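Local atomic coordinates of Abbfa_003403 (Acinetobacter baumannii, PDB entry 4ZXH), a protein that is a holo nonribosomal peptide synthetase that probably activates, carries, condenses and releases building blocks through its condensation, adenylation, carrier and thioesterase domains. Residues V47-L53 with Q385-L389; Q662-I666 with I675-L679. All coordinates share one frame; numbering follows the deposited sequence.

In the fold
The two contacts come in series along the chain and belong to different catalytic domains. Interaction 1, in the condensation domain, pairs strands 40-49 and 387-391 in a mixed sheet that also contains strands 127-135 and 138-146; its segments are more than 300 residues apart in sequence. Interaction 2, in the adenylation domain, is local: strand 662-665 meets helix 674-679 after a short connection, within one beta-alpha-beta unit. The centres of interactions 1 and 2 lie about 80 Å apart. The nearest atoms of interactions 1 and 2 are about 65 Å apart, and the two share no sheet or helix. One contact thus ties distant sequence together, while the other builds a neighbouring pair of elements, each within a separate domain of the multidomain enzyme.

Interaction 1 (V47-L53 with Q385-L389); sequences VKVNQSL and QDLTL
The backbone N of Asn-50 gives a hydrogen bond to Asp-386 O at 2.8 Å, and its side chain adds a second hold on the same turn: ND2 of Asn-50 reaches Gln-385 O at 3.1 Å. With chi1 at -68°, CG sits beside the backbone N, which brings the carboxamide toward that neighbouring carbonyl; the acceptor lies nearly in the amide plane. The carboxylate of Asp-386 is turned toward Ser-52, and OD2 has a long, weak ion pair with Lys-56. Beyond these bonds strands 47-49 and 387-389 run antiparallel. Lys-48 N bonds to Thr-388 O at 3.0 Å, and Thr-388 N returns a weak bond to Lys-48 O. Val-47, Val-49, Leu-387 and Leu-389 share one face of the sheet. There Val-47 CG2 lies alongside Leu-389 CD2 at 3.7 Å, while Val-47 CG1 meets Leu-387 CD2 at 4.1 Å. Both leucines also touch Leu-168, and Leu-389 touches the bound phospholipid. On the other face, Lys-48 carries its amino end away from Thr-388. Strand 387-391, from late in the domain sequence, is thereby added to the sheet beside strand 40-49, consistent with the crossover between the two halves of the chloramphenicol acetyltransferase-like condensation fold.

Interaction 2 (Q662-I666 with I675-L679); sequences QLLAI and ILELL
Glu-677 sends its aliphatic stem against the strand. Its CB meets Ala-665 CB and Leu-663 CD2, each at 3.7 Å, and forms the close part of this buried contact. The small methyl of Ala-665 lets the helix come near, while Leu-663, two residues earlier on the same side of the strand, lays CD2 against the helix backbone, 3.5 Å from Glu-677 O. Leu-678 starts away from the strand, but with CG beside its backbone N (chi1 -60°) the branch comes back and CD2 touches Ala-665 CB at 3.8 Å. Toward Ile-666 the fit is looser. There the extended Glu-677 side chain places OE1 3.2 Å from Ile-666 N, in a bent and weak hydrogen bond. The other oxygen, OE2, is held more firmly from outside the two segments, by Thr-667 OG1 and Gln-715 NE2, which help fix the buried carboxylate. Ile-666 sets its CB away from the helix, is partly exposed, and its side chain rests on Ala-716. Segment 675-679 crosses strand 662-665 at -135°, their axes approaching to 7.8 Å. Helix 674-679 links a beta-alpha-beta unit and covers strand 662-665, which lies between the parallel strands 687-690 and 713-716, while Leu-664 packs on helix 699-709.

Interaction 1 (V47-L53 with Q385-L389)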
loop_
_atom_site.group_PDB
_atom_site.type_symbol
_atom_site.label_atom_id
_atom_site.label_comp_id
_atom_site.label_asym_id
_atom_site.label_seq_id
_atom_site.Cartn_x
_atom_site.Cartn_y
_atom_site.Cartn_z
ATOM N N VAL A 47 15.901 -13.741 39.680
ATOM C CA VAL A 47 15.518 -14.566 40.825
ATOM C C VAL A 47 16.731 -15.179 41.508
ATOM O O VAL A 47 17.422 -15.994 40.911
ATOM C CB VAL A 47 14.556 -15.701 40.431
ATOM C CG1 VAL A 47 14.126 -16.473 41.681
ATOM C CG2 VAL A 47 13.341 -15.146 39.723
ATOM N N LYS A 48 16.986 -14.776 42.753
ATOM C CA LYS A 48 18.067 -15.355 43.552
ATOM C C LYS A 48 17.448 -16.248 44.616
ATOM O O LYS A 48 16.500 -15.841 45.292
ATOM C CB LYS A 48 18.933 -14.265 44.190
ATOM C CG LYS A 48 19.835 -13.536 43.220
ATOM C CD LYS A 48 20.614 -12.422 43.894
ATOM C CE LYS A 48 21.452 -11.614 42.906
ATOM N NZ LYS A 48 20.639 -11.025 41.793
ATOM N N VAL A 49 17.963 -17.465 44.759
ATOM C CA VAL A 49 17.310 -18.447 45.617
ATOM C C VAL A 49 18.198 -18.906 46.757
ATOM O O VAL A 49 19.416 -18.705 46.745
ATOM C CB VAL A 49 16.840 -19.696 44.812
ATOM C CG1 VAL A 49 15.867 -19.297 43.690
ATOM C CG2 VAL A 49 18.013 -20.455 44.238
ATOM N N ASN A 50 17.550 -19.484 47.764
ATOM C CA ASN A 50 18.208 -20.189 48.860
ATOM C C ASN A 50 17.913 -21.685 48.695
ATOM O O ASN A 50 16.990 -22.047 47.960
ATOM C CB ASN A 50 17.711 -19.675 50.215
ATOM C CG ASN A 50 18.136 -18.237 50.499
ATOM O OD1 ASN A 50 19.220 -17.810 50.097
ATOM N ND2 ASN A 50 17.294 -17.496 51.230
ATOM N N GLN A 51 18.664 -22.556 49.364
ATOM C CA GLN A 51 18.469 -23.993 49.161
ATOM C C GLN A 51 17.126 -24.507 49.697
ATOM O O GLN A 51 16.672 -25.592 49.306
ATOM C CB GLN A 51 19.613 -24.794 49.794
ATOM C CG GLN A 51 20.037 -26.026 48.962
ATOM C CD GLN A 51 20.550 -25.669 47.554
ATOM O OE1 GLN A 51 20.112 -26.241 46.548
ATOM N NE2 GLN A 51 21.492 -24.733 47.489
ATOM N N SER A 52 16.480 -23.725 50.566
ATOM C CA SER A 52 15.242 -24.167 51.210
ATOM C C SER A 52 14.031 -24.112 50.264
ATOM O O SER A 52 12.928 -24.544 50.625
ATOM C CB SER A 52 14.970 -23.341 52.480
ATOM O OG SER A 52 14.862 -21.941 52.234
ATOM N N LEU A 53 14.243 -23.588 49.055
ATOM C CA LEU A 53 13.198 -23.534 48.026
ATOM C C LEU A 53 12.778 -24.944 47.628
ATOM O O LEU A 53 11.597 -25.210 47.383
ATOM C CB LEU A 53 13.678 -22.756 46.793
ATOM C CG LEU A 53 12.673 -22.501 45.664
ATOM C CD1 LEU A 53 11.381 -21.880 46.199
ATOM C CD2 LEU A 53 13.268 -21.619 44.581
ATOM N N GLN A 385 11.530 -15.779 52.321
ATOM C CA GLN A 385 12.369 -16.746 53.001
ATOM C C GLN A 385 13.205 -17.547 51.996
ATOM O O GLN A 385 14.404 -17.743 52.193
ATOM C CB GLN A 385 11.495 -17.663 53.851
ATOM C CG GLN A 385 12.160 -18.907 54.340
ATOM C CD GLN A 385 11.312 -19.660 55.353
ATOM O OE1 GLN A 385 10.101 -19.425 55.496
ATOM N NE2 GLN A 385 11.952 -20.567 56.073
ATOM N N ASP A 386 12.589 -17.987 50.904
ATOM C CA ASP A 386 13.267 -18.927 50.008
ATOM C C ASP A 386 13.926 -18.279 48.788
ATOM O O ASP A 386 14.796 -18.887 48.184
ATOM C CB ASP A 386 12.292 -20.005 49.523
ATOM C CG ASP A 386 11.813 -20.921 50.644
ATOM O OD1 ASP A 386 12.573 -21.161 51.617
ATOM O OD2 ASP A 386 10.668 -21.409 50.546
ATOM N N LEU A 387 13.508 -17.066 48.423
ATOM C CA LEU A 387 14.025 -16.404 47.225
ATOM C C LEU A 387 13.901 -14.895 47.232
ATOM O O LEU A 387 13.339 -14.304 48.149
ATOM C CB LEU A 387 13.340 -16.942 45.964
ATOM C CG LEU A 387 11.816 -17.080 45.888
ATOM C CD1 LEU A 387 11.148 -15.781 45.967
ATOM C CD2 LEU A 387 11.481 -17.663 44.526
ATOM N N THR A 388 14.398 -14.287 46.164
ATOM C CA THR A 388 14.422 -12.836 46.043
ATOM C C THR A 388 14.159 -12.438 44.604
ATOM O O THR A 388 14.823 -12.958 43.700
ATOM C CB THR A 388 15.784 -12.263 46.504
ATOM O OG1 THR A 388 15.984 -12.560 47.899
ATOM C CG2 THR A 388 15.851 -10.769 46.265
ATOM N N LEU A 389 13.196 -11.538 44.385
ATOM C CA LEU A 389 12.879 -11.047 43.029
ATOM C C LEU A 389 13.496 -9.680 42.776
ATOM O O LEU A 389 13.404 -8.796 43.623
ATOM C CB LEU A 389 11.365 -10.943 42.788
ATOM C CG LEU A 389 10.414 -12.142 42.731
ATOM C CD1 LEU A 389 9.101 -11.681 42.156
ATOM C CD2 LEU A 389 10.962 -13.280 41.906
#

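Interaction 2 (Q662-I666 with I675-L679)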
loop_
_atom_site.group_PDB
_atom_site.type_symbol
_atom_site.label_atom_id
_atom_site.label_comp_id
_atom_site.label_asym_id
_atom_site.label_seq_id
_atom_site.Cartn_x
_atom_site.Cartn_y
_atom_site.Cartn_z
ATOM N N GLN A 662 36.585 17.005 -20.611
ATOM C CA GLN A 662 35.816 17.073 -21.839
ATOM C C GLN A 662 34.334 16.889 -21.538
ATOM O O GLN A 662 33.865 15.790 -21.251
ATOM C CB GLN A 662 36.321 16.041 -22.846
ATOM C CG GLN A 662 37.685 16.413 -23.395
ATOM C CD GLN A 662 38.101 15.586 -24.591
ATOM O OE1 GLN A 662 37.755 14.412 -24.704
ATOM N NE2 GLN A 662 38.841 16.204 -25.503
ATOM N N LEU A 663 33.601 17.991 -21.620
ATOM C CA LEU A 663 32.204 18.028 -21.218
ATOM C C LEU A 663 31.281 18.034 -22.420
ATOM O O LEU A 663 31.469 18.827 -23.347
ATOM C CB LEU A 663 31.941 19.265 -20.354
ATOM C CG LEU A 663 30.646 19.331 -19.541
ATOM C CD1 LEU A 663 30.914 20.170 -18.335
ATOM C CD2 LEU A 663 29.479 19.919 -20.343
ATOM N N LEU A 664 30.275 17.162 -22.402
ATOM C CA LEU A 664 29.294 17.139 -23.476
ATOM C C LEU A 664 28.083 17.986 -23.119
ATOM O O LEU A 664 27.237 17.572 -22.322
ATOM C CB LEU A 664 28.853 15.719 -23.790
ATOM C CG LEU A 664 27.944 15.624 -25.015
ATOM C CD1 LEU A 664 28.699 16.054 -26.263
ATOM C CD2 LEU A 664 27.376 14.215 -25.180
ATOM N N ALA A 665 28.011 19.172 -23.719
ATOM C CA ALA A 665 26.898 20.081 -23.510
ATOM C C ALA A 665 25.683 19.741 -24.397
ATOM O O ALA A 665 25.736 19.861 -25.624
ATOM C CB ALA A 665 27.352 21.487 -23.757
ATOM N N ILE A 666 24.582 19.335 -23.765
ATOM C CA ILE A 666 23.398 18.877 -24.496
ATOM C C ILE A 666 22.162 19.708 -24.208
ATOM O O ILE A 666 21.164 19.593 -24.901
ATOM C CB ILE A 666 23.050 17.426 -24.154
ATOM C CG1 ILE A 666 22.605 17.335 -22.706
ATOM C CG2 ILE A 666 24.253 16.531 -24.341
ATOM C CD1 ILE A 666 22.430 15.922 -22.260
ATOM N N ILE A 675 24.294 26.917 -18.677
ATOM C CA ILE A 675 25.363 27.807 -18.226
ATOM C C ILE A 675 26.602 27.039 -17.720
ATOM O O ILE A 675 27.730 27.354 -18.100
ATOM C CB ILE A 675 24.826 28.765 -17.121
ATOM C CG1 ILE A 675 24.291 30.030 -17.765
ATOM C CG2 ILE A 675 25.884 29.162 -16.132
ATOM C CD1 ILE A 675 25.336 30.722 -18.591
ATOM N N LEU A 676 26.386 26.030 -16.876
ATOM C CA LEU A 676 27.469 25.201 -16.348
ATOM C C LEU A 676 28.183 24.423 -17.452
ATOM O O LEU A 676 29.403 24.282 -17.443
ATOM C CB LEU A 676 26.925 24.211 -15.317
ATOM C CG LEU A 676 27.899 23.146 -14.813
ATOM C CD1 LEU A 676 28.971 23.763 -13.936
ATOM C CD2 LEU A 676 27.155 22.064 -14.083
ATOM N N GLU A 677 27.395 23.915 -18.392
ATOM C CA GLU A 677 27.883 23.064 -19.465
ATOM C C GLU A 677 28.711 23.840 -20.479
ATOM O O GLU A 677 29.705 23.336 -21.010
ATOM C CB GLU A 677 26.709 22.389 -20.181
ATOM C CG GLU A 677 25.670 21.763 -19.263
ATOM C CD GLU A 677 24.527 21.132 -20.042
ATOM O OE1 GLU A 677 24.485 21.293 -21.284
ATOM O OE2 GLU A 677 23.663 20.483 -19.414
ATOM N N LEU A 678 28.291 25.066 -20.759
ATOM C CA LEU A 678 28.932 25.861 -21.797
ATOM C C LEU A 678 30.145 26.668 -21.299
ATOM O O LEU A 678 30.945 27.132 -22.098
ATOM C CB LEU A 678 27.897 26.801 -22.429
ATOM C CG LEU A 678 26.701 26.099 -23.096
ATOM C CD1 LEU A 678 25.604 27.106 -23.492
ATOM C CD2 LEU A 678 27.122 25.240 -24.310
ATOM N N LEU A 679 30.300 26.820 -19.989
ATOM C CA LEU A 679 31.333 27.713 -19.475
ATOM C C LEU A 679 32.416 27.040 -18.656
ATOM O O LEU A 679 33.600 27.293 -18.862
ATOM C CB LEU A 679 30.706 28.812 -18.621
ATOM C CG LEU A 679 29.814 29.809 -19.355
ATOM C CD1 LEU A 679 29.362 30.900 -18.392
ATOM C CD2 LEU A 679 30.543 30.385 -20.559
#